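Local coordinates for protein transcriptional activator ToxR (Vibrio vulnificus, PDB 6UTC) that probably senses periplasmic signals such as bile salts and, together with ToxS, relays them across the membrane to activate transcription, at residues G68-T80 with N85-N97. Sequence-based numbering, arbitrary orientation. Where two conformers were deposited one is given.
Sequences GQGNQLILNYIHT and NENVTLRIFSEQN
Leu73, Leu75 and Tyr77 of strand 72-78 pair with Ile92, Leu90 and Val88 of strand 88-93 in antiparallel hydrogen-bonded pairs, and all six side chains project to the face covered by helices 40-52 and 99-102. This is the tight side. Ile92, its CG1 between the backbone N and the carbonyl carbon (chi1 65°), lies along Leu73, with CG1 3.8 Å from Leu73 CB, and its CD1 also reaches Leu75 CD1. Leu90 CD1 comes within 3.6 Å of CE2 of the Tyr77 ring, which stacks on Tyr50. The opposite face, with Gln72, Ile74, Asn76, Thr89, Arg91 and Phe93, is the solvent side, its residues partly exposed or exposed. There Gln72 runs extended beside Phe93, amide and ring planes 40° apart, and Ile74 CD1 meets Arg91 CG at 3.6 Å. Toward the hairpin turn, Asn87 OD1 accepts a hydrogen bond from the His79 backbone N at 2.8 Å and also lies in the plane of the His79 ring, at its edge. Glu86 CB sits over one face of that ring, 3.7 Å from its centroid in a CH-pi contact, while a hydrogen bond between NE2 and Tyr50 OH helps fix the ring's rotation. One water bridges His79 O and Asn87 ND2. At the far end Ser94 N bonds to Asn71 O (2.9 Å). Together the strands form a beta hairpin at the edge of the mixed sheet of this alpha-beta periplasmic domain.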
loop_
_atom_site.group_PDB
_atom_site.type_symbol
_atom_site.label_atom_id
_atom_site.label_comp_id
_atom_site.label_asym_id
_atom_site.label_seq_id
_atom_site.Cartn_x
_atom_site.Cartn_y
_atom_site.Cartn_z
ATOM N N GLY A 68 -0.927 10.950 4.544
ATOM C CA GLY A 68 -2.332 10.778 4.859
ATOM C C GLY A 68 -2.908 11.751 5.854
ATOM O O GLY A 68 -4.066 11.600 6.248
ATOM N N GLN A 69 -2.144 12.747 6.290
ATOM C CA GLN A 69 -2.703 13.696 7.246
ATOM C C GLN A 69 -3.471 14.800 6.540
ATOM O O GLN A 69 -4.398 15.378 7.126
ATOM C CB GLN A 69 -1.603 14.191 8.186
ATOM C CG GLN A 69 -0.813 13.011 8.778
ATOM C CD GLN A 69 -1.695 12.027 9.540
ATOM O OE1 GLN A 69 -2.261 12.370 10.567
ATOM N NE2 GLN A 69 -1.813 10.804 9.036
ATOM N N GLY A 70 -3.131 15.072 5.289
ATOM C CA GLY A 70 -3.957 15.834 4.380
ATOM C C GLY A 70 -4.716 14.912 3.450
ATOM O O GLY A 70 -5.187 13.842 3.851
ATOM N N ASN A 71 -4.801 15.295 2.180
ATOM C CA ASN A 71 -5.604 14.542 1.230
ATOM C C ASN A 71 -4.795 13.562 0.390
ATOM O O ASN A 71 -5.336 13.000 -0.562
ATOM C CB ASN A 71 -6.419 15.478 0.330
ATOM C CG ASN A 71 -5.551 16.358 -0.544
ATOM O OD1 ASN A 71 -4.325 16.262 -0.536
ATOM N ND2 ASN A 71 -6.194 17.233 -1.312
ATOM N N GLN A 72 -3.526 13.334 0.731
ATOM C CA GLN A 72 -2.644 12.479 -0.055
ATOM C C GLN A 72 -1.980 11.439 0.837
ATOM O O GLN A 72 -1.467 11.772 1.913
ATOM C CB GLN A 72 -1.571 13.302 -0.768
ATOM C CG GLN A 72 -0.803 12.513 -1.805
ATOM C CD GLN A 72 -0.090 13.398 -2.819
ATOM O OE1 GLN A 72 0.753 12.923 -3.581
ATOM N NE2 GLN A 72 -0.420 14.688 -2.827
ATOM N N LEU A 73 -1.985 10.192 0.379
ATOM C CA LEU A 73 -1.337 9.072 1.049
ATOM C C LEU A 73 -0.292 8.469 0.119
ATOM O O LEU A 73 -0.525 8.349 -1.088
ATOM C CB LEU A 73 -2.385 8.007 1.391
ATOM C CG LEU A 73 -1.876 6.800 2.194
ATOM C CD1 LEU A 73 -1.716 7.187 3.665
ATOM C CD2 LEU A 73 -2.800 5.604 2.070
ATOM N N ILE A 74 0.863 8.105 0.678
ATOM C CA ILE A 74 1.922 7.421 -0.053
ATOM C C ILE A 74 1.857 5.939 0.279
ATOM O O ILE A 74 1.811 5.563 1.459
ATOM C CB ILE A 74 3.298 7.994 0.317
ATOM C CG1 ILE A 74 3.294 9.523 0.232
ATOM C CG2 ILE A 74 4.374 7.384 -0.558
ATOM C CD1 ILE A 74 2.884 10.055 -1.125
ATOM N N LEU A 75 1.844 5.092 -0.749
ATOM C CA LEU A 75 1.926 3.645 -0.568
ATOM C C LEU A 75 3.152 3.129 -1.303
ATOM O O LEU A 75 3.292 3.346 -2.511
ATOM C CB LEU A 75 0.679 2.956 -1.120
ATOM C CG LEU A 75 -0.614 3.259 -0.375
ATOM C CD1 LEU A 75 -1.818 2.683 -1.111
ATOM C CD2 LEU A 75 -0.559 2.726 1.044
ATOM N N ASN A 76 4.030 2.452 -0.584
ATOM C CA ASN A 76 5.236 1.876 -1.165
ATOM C C ASN A 76 5.086 0.359 -1.158
ATOM O O ASN A 76 5.130 -0.270 -0.093
ATOM C CB ASN A 76 6.469 2.334 -0.390
ATOM C CG ASN A 76 7.034 3.637 -0.932
ATOM O OD1 ASN A 76 7.675 3.650 -1.984
ATOM N ND2 ASN A 76 6.769 4.729 -0.254
ATOM N N TYR A 77 4.888 -0.212 -2.341
ATOM C CA TYR A 77 4.770 -1.657 -2.494
ATOM C C TYR A 77 6.152 -2.270 -2.606
ATOM O O TYR A 77 6.942 -1.877 -3.477
ATOM C CB TYR A 77 3.967 -1.968 -3.750
ATOM C CG TYR A 77 2.482 -1.792 -3.566
ATOM C CD1 TYR A 77 1.712 -2.822 -3.063
ATOM C CD2 TYR A 77 1.860 -0.594 -3.878
ATOM C CE1 TYR A 77 0.350 -2.678 -2.881
ATOM C CE2 TYR A 77 0.491 -0.438 -3.699
ATOM C CZ TYR A 77 -0.249 -1.491 -3.209
ATOM O OH TYR A 77 -1.612 -1.345 -3.025
ATOM N N ILE A 78 6.441 -3.222 -1.732
ATOM C CA ILE A 78 7.734 -3.886 -1.685
ATOM C C ILE A 78 7.536 -5.346 -2.056
ATOM O O ILE A 78 6.652 -6.024 -1.513
ATOM C CB ILE A 78 8.392 -3.727 -0.305
ATOM C CG1 ILE A 78 8.669 -2.242 -0.038
ATOM C CG2 ILE A 78 9.678 -4.546 -0.234
ATOM C CD1 ILE A 78 9.004 -1.909 1.401
ATOM N N HIS A 79 8.333 -5.806 -3.003
ATOM C CA HIS A 79 8.287 -7.177 -3.485
ATOM C C HIS A 79 9.443 -7.987 -2.910
ATOM O O HIS A 79 10.340 -7.466 -2.249
ATOM C CB HIS A 79 8.315 -7.170 -5.015
ATOM C CG HIS A 79 7.085 -6.576 -5.617
ATOM N ND1 HIS A 79 6.084 -7.341 -6.176
ATOM C CD2 HIS A 79 6.669 -5.291 -5.699
ATOM C CE1 HIS A 79 5.109 -6.547 -6.585
ATOM N NE2 HIS A 79 5.435 -5.301 -6.302
ATOM N N THR A 80 9.412 -9.294 -3.165
ATOM C CA THR A 80 10.590 -10.091 -2.871
ATOM C C THR A 80 11.764 -9.560 -3.692
ATOM O O THR A 80 11.584 -8.930 -4.738
ATOM C CB THR A 80 10.341 -11.562 -3.220
ATOM O OG1 THR A 80 10.120 -11.682 -4.626
ATOM C CG2 THR A 80 9.139 -12.120 -2.455
ATOM N N ASN A 85 12.313 -5.211 -9.085
ATOM C CA ASN A 85 12.066 -4.264 -10.164
ATOM C C ASN A 85 10.604 -3.848 -10.247
ATOM O O ASN A 85 10.288 -2.869 -10.935
ATOM C CB ASN A 85 12.585 -4.779 -11.512
ATOM C CG ASN A 85 11.831 -5.988 -12.012
ATOM O OD1 ASN A 85 11.273 -6.759 -11.237
ATOM N ND2 ASN A 85 11.829 -6.173 -13.325
ATOM N N GLU A 86 9.717 -4.539 -9.534
ATOM C CA GLU A 86 8.315 -4.181 -9.475
ATOM C C GLU A 86 7.986 -3.270 -8.302
ATOM O O GLU A 86 6.840 -2.824 -8.194
ATOM C CB GLU A 86 7.462 -5.450 -9.415
ATOM C CG GLU A 86 7.776 -6.419 -10.551
ATOM C CD GLU A 86 6.889 -7.645 -10.566
ATOM O OE1 GLU A 86 5.650 -7.492 -10.519
ATOM O OE2 GLU A 86 7.430 -8.770 -10.624
ATOM N N ASN A 87 8.951 -2.961 -7.438
ATOM C CA ASN A 87 8.651 -2.075 -6.318
ATOM C C ASN A 87 8.187 -0.728 -6.843
ATOM O O ASN A 87 8.774 -0.175 -7.778
ATOM C CB ASN A 87 9.900 -1.824 -5.482
ATOM C CG ASN A 87 10.374 -3.050 -4.747
ATOM O OD1 ASN A 87 9.686 -4.063 -4.703
ATOM N ND2 ASN A 87 11.552 -2.961 -4.153
ATOM N N VAL A 88 7.162 -0.164 -6.205
ATOM C CA VAL A 88 6.643 1.124 -6.641
ATOM C C VAL A 88 6.203 1.964 -5.459
ATOM O O VAL A 88 5.712 1.454 -4.442
ATOM C CB VAL A 88 5.476 1.016 -7.639
ATOM C CG1 VAL A 88 5.938 0.470 -8.956
ATOM C CG2 VAL A 88 4.375 0.177 -7.055
ATOM N N THR A 89 6.395 3.267 -5.608
ATOM C CA THR A 89 5.755 4.266 -4.773
ATOM C C THR A 89 4.556 4.810 -5.529
ATOM O O THR A 89 4.698 5.290 -6.663
ATOM C CB THR A 89 6.711 5.415 -4.487
ATOM O OG1 THR A 89 7.911 4.913 -3.910
ATOM C CG2 THR A 89 6.072 6.377 -3.505
ATOM N N LEU A 90 3.384 4.745 -4.903
ATOM C CA LEU A 90 2.153 5.274 -5.465
ATOM C C LEU A 90 1.600 6.338 -4.530
ATOM O O LEU A 90 1.845 6.314 -3.324
ATOM C CB LEU A 90 1.098 4.167 -5.611
ATOM C CG LEU A 90 1.464 2.882 -6.361
ATOM C CD1 LEU A 90 0.275 1.947 -6.394
ATOM C CD2 LEU A 90 1.950 3.204 -7.763
ATOM N N ARG A 91 0.839 7.267 -5.090
ATOM C CA ARG A 91 0.205 8.331 -4.329
ATOM C C ARG A 91 -1.288 8.283 -4.607
ATOM O O ARG A 91 -1.709 8.251 -5.769
ATOM C CB ARG A 91 0.778 9.689 -4.726
ATOM C CG ARG A 91 2.304 9.726 -4.662
ATOM C CD ARG A 91 2.927 9.979 -6.028
ATOM N NE ARG A 91 4.258 9.379 -6.157
ATOM C CZ ARG A 91 5.350 9.844 -5.559
ATOM N NH1 ARG A 91 5.275 10.914 -4.777
ATOM N NH2 ARG A 91 6.518 9.240 -5.740
ATOM N N ILE A 92 -2.089 8.244 -3.554
ATOM C CA ILE A 92 -3.532 8.241 -3.720
ATOM C C ILE A 92 -4.118 9.427 -2.976
ATOM O O ILE A 92 -3.572 9.895 -1.975
ATOM C CB ILE A 92 -4.196 6.912 -3.298
ATOM C CG1 ILE A 92 -4.024 6.675 -1.800
ATOM C CG2 ILE A 92 -3.620 5.743 -4.104
ATOM C CD1 ILE A 92 -4.778 5.461 -1.304
ATOM N N PHE A 93 -5.240 9.921 -3.483
ATOM C CA PHE A 93 -5.921 11.059 -2.895
ATOM C C PHE A 93 -7.197 10.600 -2.209
ATOM O O PHE A 93 -7.768 9.562 -2.551
ATOM C CB PHE A 93 -6.230 12.114 -3.960
ATOM C CG PHE A 93 -5.005 12.789 -4.495
ATOM C CD1 PHE A 93 -4.252 12.196 -5.492
ATOM C CD2 PHE A 93 -4.584 14.004 -3.978
ATOM C CE1 PHE A 93 -3.110 12.807 -5.981
ATOM C CE2 PHE A 93 -3.444 14.625 -4.460
ATOM C CZ PHE A 93 -2.707 14.025 -5.465
ATOM N N SER A 94 -7.626 11.374 -1.214
ATOM C CA SER A 94 -8.837 11.014 -0.484
ATOM C C SER A 94 -10.077 11.189 -1.353
ATOM O O SER A 94 -10.933 10.299 -1.420
ATOM C CB SER A 94 -8.946 11.840 0.797
ATOM O OG SER A 94 -8.884 13.221 0.507
ATOM N N GLU A 95 -10.186 12.329 -2.039
ATOM C CA GLU A 95 -11.398 12.621 -2.799
ATOM C C GLU A 95 -11.400 11.916 -4.152
ATOM O O GLU A 95 -12.408 11.319 -4.546
ATOM C CB GLU A 95 -11.567 14.134 -2.966
ATOM C CG GLU A 95 -11.827 14.878 -1.660
ATOM C CD GLU A 95 -11.910 16.383 -1.849
ATOM O OE1 GLU A 95 -11.621 16.862 -2.966
ATOM O OE2 GLU A 95 -12.265 17.089 -0.880
ATOM N N GLN A 96 -10.283 11.976 -4.876
ATOM C CA GLN A 96 -10.214 11.379 -6.202
ATOM C C GLN A 96 -10.459 9.873 -6.126
ATOM O O GLN A 96 -10.273 9.236 -5.086
ATOM C CB GLN A 96 -8.861 11.673 -6.850
ATOM C CG GLN A 96 -8.533 13.160 -6.947
ATOM C CD GLN A 96 -7.320 13.437 -7.814
ATOM O OE1 GLN A 96 -6.985 12.653 -8.703
ATOM N NE2 GLN A 96 -6.653 14.557 -7.558
ATOM N N ASN A 97 -10.891 9.305 -7.256
ATOM C CA ASN A 97 -11.328 7.910 -7.326
ATOM C C ASN A 97 -10.752 7.236 -8.570
ATOM O O ASN A 97 -11.479 6.784 -9.451
ATOM C CB ASN A 97 -12.852 7.789 -7.370
ATOM C CG ASN A 97 -13.524 8.400 -6.161
ATOM O OD1 ASN A 97 -13.518 7.815 -5.077
ATOM N ND2 ASN A 97 -14.116 9.581 -6.340
HETATM O O HOH W 1 12.338 -5.494 -2.810
#